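Local coordinates for protein twin-arginine translocation pathway signal (Rhodoferax ferrireducens, PDB 5IM2) that binds benzoate and probably delivers it, as a periplasmic solute receptor, to a TRAP-type membrane transporter for uptake, at residues 60-65 with 232-237; 136-141 with 298-303; 240-245 with 307-312. All blocks are in the same frame, centred on the assembly; numbering follows the deposited sequence.

Interaction 1: residues 60-65 with 232-237; sequences QSNVWQ and PWEVVP. With BEZ (benzoic acid), chain B.
Asn62 turns CG to the side opposite its backbone N (chi1 171°), which sends the amide across to Glu234, whose CG sits between backbone N and carbonyl carbon (chi1 65°) and whose chain bends at chi2 to bring the carboxylate back to meet it. The contact spans the ligand cleft of a TRAP-type solute-binding protein of the DctP family, joining the first turn of helix 62-78 to the loop after strand 228-232, beside the bound benzoic acid. Asn62 ND2 donates to Glu234 OE1 at 2.9 Å in a nearly straight bond; the acceptor lies in the amide plane but is approached from above the carboxylate plane, the two planes standing 61° apart. Asn62 OD1 pairs with Asn66 ND2, one turn on in the same helix, which helps fix the rotation of the amide. Val63 adds a methyl, CG2, 3.9 Å from Glu234 OE1. Two waters bridge the helix start to Glu234: one links Asn62 N to Glu234 O, the other takes the Val63 N-H and donates to Glu234 OE1 at 2.6 Å, so this oxygen accepts from both amide and water. Ser61 caps the helix, its OG accepting from Trp64 N. The second carboxylate oxygen, held by Gln299, serves the pocket: Val235 packs against a face of the ligand ring, whereas Glu234 OE2 meets its C4-C5 edge close to the ring plane, 3.5 Å from benzoic acid C5.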
loop_
_atom_site.group_PDB
_atom_site.type_symbol
_atom_site.label_atom_id
_atom_site.label_comp_id
_atom_site.label_asym_id
_atom_site.label_seq_id
_atom_site.Cartn_x
_atom_site.Cartn_y
_atom_site.Cartn_z
ATOM N N GLN A 60 -7.371 -11.830 10.859
ATOM C CA GLN A 60 -7.445 -12.981 9.968
ATOM C C GLN A 60 -6.966 -12.669 8.545
ATOM O O GLN A 60 -7.268 -13.417 7.610
ATOM C CB GLN A 60 -8.869 -13.537 9.959
ATOM C CG GLN A 60 -9.229 -14.208 11.295
ATOM C CD GLN A 60 -8.136 -15.166 11.789
ATOM O OE1 GLN A 60 -7.714 -16.066 11.064
ATOM N NE2 GLN A 60 -7.654 -14.949 13.017
ATOM N N SER A 61 -6.171 -11.636 8.379
ATOM C CA SER A 61 -5.733 -11.180 7.069
ATOM C C SER A 61 -4.366 -11.738 6.731
ATOM O O SER A 61 -3.575 -12.049 7.619
ATOM C CB SER A 61 -5.653 -9.661 7.039
ATOM O OG SER A 61 -4.672 -9.205 7.966
ATOM N N ASN A 62 -4.086 -11.800 5.420
ATOM C CA ASN A 62 -2.760 -12.153 4.920
ATOM C C ASN A 62 -1.685 -11.257 5.527
ATOM O O ASN A 62 -0.626 -11.734 5.931
ATOM C CB ASN A 62 -2.743 -12.051 3.380
ATOM C CG ASN A 62 -1.352 -12.192 2.788
ATOM O OD1 ASN A 62 -0.631 -13.153 3.087
ATOM N ND2 ASN A 62 -0.979 -11.256 1.912
ATOM N N VAL A 63 -1.921 -9.948 5.588
ATOM C CA VAL A 63 -0.911 -9.051 6.157
ATOM C C VAL A 63 -0.618 -9.390 7.612
ATOM O O VAL A 63 0.546 -9.532 8.010
ATOM C CB VAL A 63 -1.332 -7.583 6.024
ATOM C CG1 VAL A 63 -0.372 -6.727 6.812
ATOM C CG2 VAL A 63 -1.330 -7.166 4.573
ATOM N N TRP A 64 -1.651 -9.435 8.462
ATOM C CA TRP A 64 -1.377 -9.683 9.873
ATOM C C TRP A 64 -0.670 -11.015 10.060
ATOM O O TRP A 64 0.341 -11.098 10.768
ATOM C CB TRP A 64 -2.666 -9.642 10.680
ATOM C CG TRP A 64 -2.489 -9.787 12.178
ATOM C CD1 TRP A 64 -2.804 -10.874 12.928
ATOM C CD2 TRP A 64 -2.052 -8.779 13.107
ATOM N NE1 TRP A 64 -2.550 -10.629 14.247
ATOM C CE2 TRP A 64 -2.093 -9.347 14.384
ATOM C CE3 TRP A 64 -1.614 -7.457 12.970
ATOM C CZ2 TRP A 64 -1.718 -8.647 15.531
ATOM C CZ3 TRP A 64 -1.247 -6.764 14.110
ATOM C CH2 TRP A 64 -1.302 -7.353 15.367
ATOM N N GLN A 65 -1.198 -12.076 9.433
ATOM C CA GLN A 65 -0.719 -13.428 9.694
ATOM C C GLN A 65 0.663 -13.663 9.101
ATOM O O GLN A 65 1.515 -14.312 9.729
ATOM C CB GLN A 65 -1.707 -14.458 9.132
ATOM C CG GLN A 65 -3.066 -14.489 9.778
ATOM C CD GLN A 65 -3.044 -15.065 11.158
ATOM O OE1 GLN A 65 -2.231 -15.938 11.460
ATOM N NE2 GLN A 65 -3.941 -14.579 12.024
ATOM N N PRO A 232 -5.904 -4.521 -4.180
ATOM C CA PRO A 232 -5.222 -5.728 -4.658
ATOM C C PRO A 232 -5.975 -6.977 -4.201
ATOM O O PRO A 232 -6.775 -6.942 -3.265
ATOM C CB PRO A 232 -3.849 -5.640 -3.997
ATOM C CG PRO A 232 -4.158 -4.977 -2.686
ATOM C CD PRO A 232 -5.228 -3.951 -2.996
ATOM N N TRP A 233 -5.652 -8.106 -4.843
ATOM C CA TRP A 233 -6.335 -9.362 -4.566
ATOM C C TRP A 233 -6.121 -9.831 -3.138
ATOM O O TRP A 233 -7.032 -10.410 -2.534
ATOM C CB TRP A 233 -5.854 -10.461 -5.524
ATOM C CG TRP A 233 -6.635 -10.585 -6.799
ATOM C CD1 TRP A 233 -6.150 -10.488 -8.066
ATOM C CD2 TRP A 233 -8.044 -10.833 -6.932
ATOM N NE1 TRP A 233 -7.160 -10.648 -8.982
ATOM C CE2 TRP A 233 -8.335 -10.858 -8.314
ATOM C CE3 TRP A 233 -9.083 -11.015 -6.020
ATOM C CZ2 TRP A 233 -9.619 -11.097 -8.804
ATOM C CZ3 TRP A 233 -10.354 -11.242 -6.505
ATOM C CH2 TRP A 233 -10.608 -11.282 -7.892
ATOM N N GLU A 234 -4.928 -9.596 -2.579
ATOM C CA GLU A 234 -4.549 -10.293 -1.362
ATOM C C GLU A 234 -5.446 -9.903 -0.181
ATOM O O GLU A 234 -5.698 -10.742 0.702
ATOM C CB GLU A 234 -3.066 -10.044 -1.050
ATOM C CG GLU A 234 -2.703 -8.622 -0.731
ATOM C CD GLU A 234 -2.890 -8.214 0.734
ATOM O OE1 GLU A 234 -2.965 -9.099 1.638
ATOM O OE2 GLU A 234 -2.962 -6.979 0.950
ATOM N N VAL A 235 -5.939 -8.657 -0.162
ATOM C CA VAL A 235 -6.671 -8.142 0.996
ATOM C C VAL A 235 -8.148 -8.445 0.910
ATOM O O VAL A 235 -8.852 -8.329 1.924
ATOM C CB VAL A 235 -6.434 -6.625 1.141
ATOM C CG1 VAL A 235 -7.159 -5.827 0.068
ATOM C CG2 VAL A 235 -6.800 -6.163 2.553
ATOM N N VAL A 236 -8.623 -8.878 -0.251
ATOM C CA VAL A 236 -10.065 -8.934 -0.500
ATOM C C VAL A 236 -10.770 -9.825 0.516
ATOM O O VAL A 236 -11.809 -9.409 1.060
ATOM C CB VAL A 236 -10.311 -9.373 -1.953
ATOM C CG1 VAL A 236 -11.705 -10.003 -2.179
ATOM C CG2 VAL A 236 -10.063 -8.234 -2.882
ATOM N N PRO A 237 -10.301 -11.039 0.800
ATOM C CA PRO A 237 -11.039 -11.879 1.750
ATOM C C PRO A 237 -11.055 -11.344 3.170
ATOM O O PRO A 237 -11.967 -11.703 3.924
ATOM C CB PRO A 237 -10.313 -13.226 1.685
ATOM C CG PRO A 237 -9.417 -13.156 0.505
ATOM C CD PRO A 237 -9.143 -11.738 0.208
HETATM C C BEZ B . -6.043 -0.389 0.798
HETATM O O1 BEZ B . -6.348 -0.308 -0.426
HETATM O O2 BEZ B . -6.428 0.505 1.588
HETATM C C1 BEZ B . -5.256 -1.563 1.299
HETATM C C2 BEZ B . -4.908 -1.638 2.645
HETATM C C3 BEZ B . -4.204 -2.756 3.095
HETATM C C4 BEZ B . -3.843 -3.751 2.202
HETATM C C5 BEZ B . -4.169 -3.659 0.862
HETATM C C6 BEZ B . -4.886 -2.548 0.405
HETATM O O HOH W 1 -6.220 -10.875 3.545
HETATM O O HOH W 2 -4.285 -8.875 3.887
#

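Interaction 2: residues 136-141 with 298-303; sequences TNAEAT and VQQAGD
Gln300 and Ala138 bury most of the surface in this contact, with Asn137 adding a smaller share. Gln300 reaches across from near the end of helix 289-301, its CG anti to the backbone N (chi1 -178°) and the chain extended beyond it, which sets the amide against the start of helix 138-152. There OE1 of Gln300 accepts from Ala138 N at 2.8 Å; the bond is almost straight, with the donor tilted 20° from the carbonyl plane. The methyl of Ala138 packs alongside, its CB 3.9 Å from CB of Gln300 and 3.4 Å from OE1 of the same residue. Water extends the grip on both ends of the amide: one molecule bridges Gln300 NE2 to Thr136 O, another takes the Glu139 N-H and lies 2.9 Å from Gln300 OE1, probably donating to it. Cut back to an alanine, Gln300 would probably leave Ala138 N without its side-chain acceptor and the water on Thr136 O without its amide partner. Asn137, whose CB lies 3.7 Å from Gln300 OE1, turns its own amide to the helix, and OD1 accepts from Ala140 N at 2.9 Å. Further out, Glu139 forms a salt bridge to Arg297, and Asn137 ND2 bonds to Ala368 O near the C terminus. The pairing of Asn137 OD1 with Ala140 N is a classic Asx N-cap, and Gln300 adds a side-chain acceptor from a second helix to the same N-terminal turn.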
loop_
_atom_site.group_PDB
_atom_site.type_symbol
_atom_site.label_atom_id
_atom_site.label_comp_id
_atom_site.label_asym_id
_atom_site.label_seq_id
_atom_site.Cartn_x
_atom_site.Cartn_y
_atom_site.Cartn_z
ATOM N N THR A 136 6.565 -2.772 -11.396
ATOM C CA THR A 136 6.802 -4.047 -12.055
ATOM C C THR A 136 6.206 -5.154 -11.171
ATOM O O THR A 136 5.049 -5.553 -11.370
ATOM C CB THR A 136 8.292 -4.245 -12.299
ATOM O OG1 THR A 136 8.998 -4.059 -11.079
ATOM C CG2 THR A 136 8.812 -3.226 -13.278
ATOM N N ASN A 137 6.954 -5.611 -10.164
ATOM C CA ASN A 137 6.411 -6.468 -9.105
ATOM C C ASN A 137 6.618 -5.804 -7.745
ATOM O O ASN A 137 7.414 -4.874 -7.603
ATOM C CB ASN A 137 7.061 -7.854 -9.143
ATOM C CG ASN A 137 8.520 -7.805 -8.890
ATOM O OD1 ASN A 137 8.920 -7.682 -7.761
ATOM N ND2 ASN A 137 9.345 -7.908 -9.951
ATOM N N ALA A 138 5.862 -6.248 -6.741
ATOM C CA ALA A 138 5.892 -5.567 -5.444
ATOM C C ALA A 138 7.252 -5.658 -4.756
ATOM O O ALA A 138 7.666 -4.703 -4.094
ATOM C CB ALA A 138 4.797 -6.116 -4.535
ATOM N N GLU A 139 7.947 -6.800 -4.857
ATOM C CA GLU A 139 9.257 -6.900 -4.215
ATOM C C GLU A 139 10.216 -5.859 -4.783
ATOM O O GLU A 139 10.830 -5.087 -4.040
ATOM C CB GLU A 139 9.853 -8.302 -4.374
ATOM C CG GLU A 139 11.196 -8.454 -3.707
ATOM C CD GLU A 139 11.822 -9.800 -4.001
ATOM O OE1 GLU A 139 11.187 -10.614 -4.728
ATOM O OE2 GLU A 139 12.968 -10.022 -3.539
ATOM N N ALA A 140 10.352 -5.829 -6.102
ATOM C CA ALA A 140 11.257 -4.873 -6.742
ATOM C C ALA A 140 10.853 -3.434 -6.459
ATOM O O ALA A 140 11.697 -2.594 -6.104
ATOM C CB ALA A 140 11.305 -5.170 -8.243
ATOM N N THR A 141 9.562 -3.129 -6.599
ATOM C CA THR A 141 9.081 -1.764 -6.399
ATOM C C THR A 141 9.193 -1.330 -4.942
ATOM O O THR A 141 9.408 -0.141 -4.655
ATOM C CB THR A 141 7.648 -1.669 -6.923
ATOM O OG1 THR A 141 7.641 -2.141 -8.281
ATOM C CG2 THR A 141 7.146 -0.243 -6.920
ATOM N N VAL A 298 5.771 -10.750 0.056
ATOM C CA VAL A 298 4.768 -11.538 0.785
ATOM C C VAL A 298 3.371 -10.981 0.541
ATOM O O VAL A 298 2.400 -11.744 0.379
ATOM C CB VAL A 298 5.122 -11.585 2.280
ATOM C CG1 VAL A 298 4.012 -12.246 3.071
ATOM C CG2 VAL A 298 6.438 -12.352 2.471
ATOM N N GLN A 299 3.240 -9.653 0.475
ATOM C CA GLN A 299 1.920 -9.080 0.210
ATOM C C GLN A 299 1.413 -9.518 -1.164
ATOM O O GLN A 299 0.256 -9.941 -1.322
ATOM C CB GLN A 299 1.942 -7.569 0.325
ATOM C CG GLN A 299 0.493 -6.996 0.535
ATOM C CD GLN A 299 0.477 -5.595 1.082
ATOM O OE1 GLN A 299 1.494 -4.934 1.203
ATOM N NE2 GLN A 299 -0.703 -5.128 1.380
ATOM N N GLN A 300 2.272 -9.461 -2.169
ATOM C CA GLN A 300 1.846 -9.913 -3.493
ATOM C C GLN A 300 1.654 -11.426 -3.542
ATOM O O GLN A 300 0.833 -11.922 -4.329
ATOM C CB GLN A 300 2.853 -9.444 -4.558
ATOM C CG GLN A 300 2.442 -9.832 -5.970
ATOM C CD GLN A 300 3.176 -9.115 -7.073
ATOM O OE1 GLN A 300 4.198 -8.476 -6.850
ATOM N NE2 GLN A 300 2.685 -9.264 -8.295
ATOM N N ALA A 301 2.405 -12.195 -2.746
ATOM C CA ALA A 301 2.216 -13.637 -2.742
ATOM C C ALA A 301 0.829 -14.046 -2.255
ATOM O O ALA A 301 0.414 -15.179 -2.501
ATOM C CB ALA A 301 3.269 -14.335 -1.876
ATOM N N GLY A 302 0.124 -13.170 -1.553
ATOM C CA GLY A 302 -1.225 -13.474 -1.119
ATOM C C GLY A 302 -2.286 -13.209 -2.154
ATOM O O GLY A 302 -3.461 -13.499 -1.906
ATOM N N ASP A 303 -1.905 -12.689 -3.324
ATOM C CA ASP A 303 -2.908 -12.345 -4.328
ATOM C C ASP A 303 -3.601 -13.605 -4.839
ATOM O O ASP A 303 -4.829 -13.633 -4.993
ATOM C CB ASP A 303 -2.271 -11.591 -5.501
ATOM C CG ASP A 303 -2.027 -10.126 -5.232
ATOM O OD1 ASP A 303 -2.477 -9.562 -4.201
ATOM O OD2 ASP A 303 -1.374 -9.501 -6.117
HETATM O O HOH W 3 3.470 -7.881 -10.785
HETATM O O HOH W 4 6.701 -9.391 -5.701
#

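Interaction 3: residues 240-245 with 307-312; sequences KVHELT and RQAALA
The imidazole of His242 stands between two side chains, with Ala309 CB over one face and Glu243 CG over the opposite one, both offset toward the rim of the ring. This is close packing of helix against helix in the solute-binding fold: the short, weakly bonded turn 241-244 lies on helix 303-312, and small residues there let the backbones approach to 5.2 Å between the CA atoms of His242 and Ala310. The ring takes its place because CG lies between the backbone N and the carbonyl carbon (chi1 63°), which carries the imidazole over Ala309. Ala309 CB sits 4.2 Å above the His242 ring plane, an aliphatic cover, while Glu243 CG, the aliphatic start of that chain, lies 3.9 Å from the plane on the opposite face. Closer to the backbone, His242 CB rests on the main chain of Ala310, 4.0 Å from CA of that residue. No hydrogen bond crosses between the segments, so shape and burial carry the contact. Ala310 also touches Trp233, joining this patch to the loop that leads to the ligand pocket, and His242 O bonds to Asn315 just beyond helix 303-312. The turn itself is tightened from within: Val241 O accepts from Leu244 N and from the hydroxyl of Thr245, which reach it from opposite faces of its carbonyl plane, the OG1 of Thr245 at 2.7 Å. Beside the Ala309 methyl, the imidazole carbon His242 CD2 lies 3.7 Å from Ala309 O.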
loop_
_atom_site.group_PDB
_atom_site.type_symbol
_atom_site.label_atom_id
_atom_site.label_comp_id
_atom_site.label_asym_id
_atom_site.label_seq_id
_atom_site.Cartn_x
_atom_site.Cartn_y
_atom_site.Cartn_z
ATOM N N LYS A 240 -14.059 -9.425 3.302
ATOM C CA LYS A 240 -15.184 -10.152 2.726
ATOM C C LYS A 240 -15.722 -9.415 1.505
ATOM O O LYS A 240 -16.924 -9.364 1.254
ATOM C CB LYS A 240 -16.270 -10.401 3.787
ATOM C CG LYS A 240 -15.830 -11.318 4.941
ATOM C CD LYS A 240 -15.109 -10.553 6.055
ATOM C CE LYS A 240 -16.074 -9.744 6.928
ATOM N NZ LYS A 240 -15.405 -8.603 7.635
ATOM N N VAL A 241 -14.808 -8.833 0.722
ATOM C CA VAL A 241 -15.239 -8.088 -0.463
ATOM C C VAL A 241 -15.678 -9.027 -1.581
ATOM O O VAL A 241 -16.510 -8.643 -2.419
ATOM C CB VAL A 241 -14.126 -7.115 -0.906
ATOM C CG1 VAL A 241 -14.195 -6.818 -2.414
ATOM C CG2 VAL A 241 -14.268 -5.820 -0.119
ATOM N N HIS A 242 -15.191 -10.267 -1.597
ATOM C CA HIS A 242 -15.701 -11.230 -2.564
ATOM C C HIS A 242 -17.146 -11.615 -2.270
ATOM O O HIS A 242 -17.820 -12.153 -3.154
ATOM C CB HIS A 242 -14.824 -12.481 -2.582
ATOM C CG HIS A 242 -14.814 -13.232 -1.289
ATOM N ND1 HIS A 242 -14.329 -12.693 -0.118
ATOM C CD2 HIS A 242 -15.222 -14.485 -0.986
ATOM C CE1 HIS A 242 -14.439 -13.581 0.851
ATOM N NE2 HIS A 242 -14.980 -14.679 0.352
ATOM N N GLU A 243 -17.629 -11.369 -1.054
ATOM C CA GLU A 243 -19.033 -11.615 -0.750
ATOM C C GLU A 243 -19.908 -10.409 -1.049
ATOM O O GLU A 243 -21.120 -10.571 -1.240
ATOM C CB GLU A 243 -19.185 -12.017 0.720
ATOM C CG GLU A 243 -18.566 -13.370 1.030
ATOM C CD GLU A 243 -18.506 -13.675 2.521
ATOM O OE1 GLU A 243 -19.130 -12.937 3.306
ATOM O OE2 GLU A 243 -17.831 -14.652 2.910
ATOM N N LEU A 244 -19.311 -9.216 -1.117
ATOM C CA LEU A 244 -20.040 -7.966 -1.313
ATOM C C LEU A 244 -19.976 -7.445 -2.745
ATOM O O LEU A 244 -20.638 -6.443 -3.050
ATOM C CB LEU A 244 -19.492 -6.895 -0.349
ATOM C CG LEU A 244 -19.544 -7.280 1.141
ATOM C CD1 LEU A 244 -18.657 -6.407 2.007
ATOM C CD2 LEU A 244 -20.980 -7.196 1.630
ATOM N N THR A 245 -19.196 -8.081 -3.620
ATOM C CA THR A 245 -19.058 -7.672 -5.017
ATOM C C THR A 245 -19.124 -8.929 -5.875
ATOM O O THR A 245 -18.914 -10.039 -5.387
ATOM C CB THR A 245 -17.741 -6.895 -5.284
ATOM O OG1 THR A 245 -16.607 -7.702 -4.955
ATOM C CG2 THR A 245 -17.680 -5.585 -4.500
ATOM N N ARG A 307 -7.777 -14.100 -5.287
ATOM C CA ARG A 307 -8.430 -14.483 -6.536
ATOM C C ARG A 307 -9.208 -15.780 -6.364
ATOM O O ARG A 307 -10.375 -15.880 -6.759
ATOM C CB ARG A 307 -7.379 -14.603 -7.645
ATOM C CG ARG A 307 -7.893 -14.677 -9.056
ATOM C CD ARG A 307 -6.755 -14.578 -10.082
ATOM N NE ARG A 307 -7.284 -14.524 -11.445
ATOM C CZ ARG A 307 -7.866 -15.543 -12.078
ATOM N NH1 ARG A 307 -8.004 -16.721 -11.481
ATOM N NH2 ARG A 307 -8.319 -15.384 -13.317
ATOM N N GLN A 308 -8.587 -16.780 -5.724
ATOM C CA GLN A 308 -9.255 -18.070 -5.576
ATOM C C GLN A 308 -10.507 -17.966 -4.712
ATOM O O GLN A 308 -11.508 -18.650 -4.966
ATOM C CB GLN A 308 -8.286 -19.096 -4.994
ATOM C CG GLN A 308 -7.692 -20.008 -6.049
ATOM C CD GLN A 308 -8.755 -20.790 -6.812
ATOM O OE1 GLN A 308 -9.669 -21.364 -6.218
ATOM N NE2 GLN A 308 -8.641 -20.806 -8.137
ATOM N N ALA A 309 -10.464 -17.148 -3.663
ATOM C CA ALA A 309 -11.664 -16.920 -2.865
ATOM C C ALA A 309 -12.789 -16.333 -3.711
ATOM O O ALA A 309 -13.946 -16.762 -3.608
ATOM C CB ALA A 309 -11.338 -16.002 -1.688
ATOM N N ALA A 310 -12.474 -15.353 -4.558
ATOM C CA ALA A 310 -13.470 -14.839 -5.494
ATOM C C ALA A 310 -14.000 -15.949 -6.390
ATOM O O ALA A 310 -15.216 -16.084 -6.590
ATOM C CB ALA A 310 -12.863 -13.736 -6.352
ATOM N N LEU A 311 -13.089 -16.742 -6.961
ATOM C CA LEU A 311 -13.495 -17.791 -7.885
ATOM C C LEU A 311 -14.374 -18.815 -7.189
ATOM O O LEU A 311 -15.354 -19.305 -7.767
ATOM C CB LEU A 311 -12.261 -18.461 -8.484
ATOM C CG LEU A 311 -11.982 -18.152 -9.949
ATOM C CD1 LEU A 311 -10.668 -18.780 -10.373
ATOM C CD2 LEU A 311 -13.127 -18.642 -10.831
ATOM N N ALA A 312 -14.043 -19.149 -5.944
ATOM C CA ALA A 312 -14.829 -20.138 -5.216
ATOM C C ALA A 312 -16.235 -19.635 -4.908
ATOM O O ALA A 312 -17.179 -20.433 -4.825
ATOM C CB ALA A 312 -14.109 -20.511 -3.921
#

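Overall arrangement
After strand 49-55, helix 62-78 begins, and interaction 1 closes a long loop from its start to residues 232-237. Within that loop helix 138-152 begins, and interaction 2 leads from it to 298-303, beyond the end of interaction 1, so the two cross. Interaction 3 follows interaction 1 in series, joining 240-245 to 307-312, and also crosses interaction 2, since its first segment lies inside that loop and its second beyond it. Interactions 1 and 2 meet where Glu234 packs on Gly302, and 1 and 3 through Trp233 and Arg307. Helix 62-78 is thus tied to the loop beside the ligand, 138-152 to helix 289-301, and turn 241-244 to the next helix, 303-312.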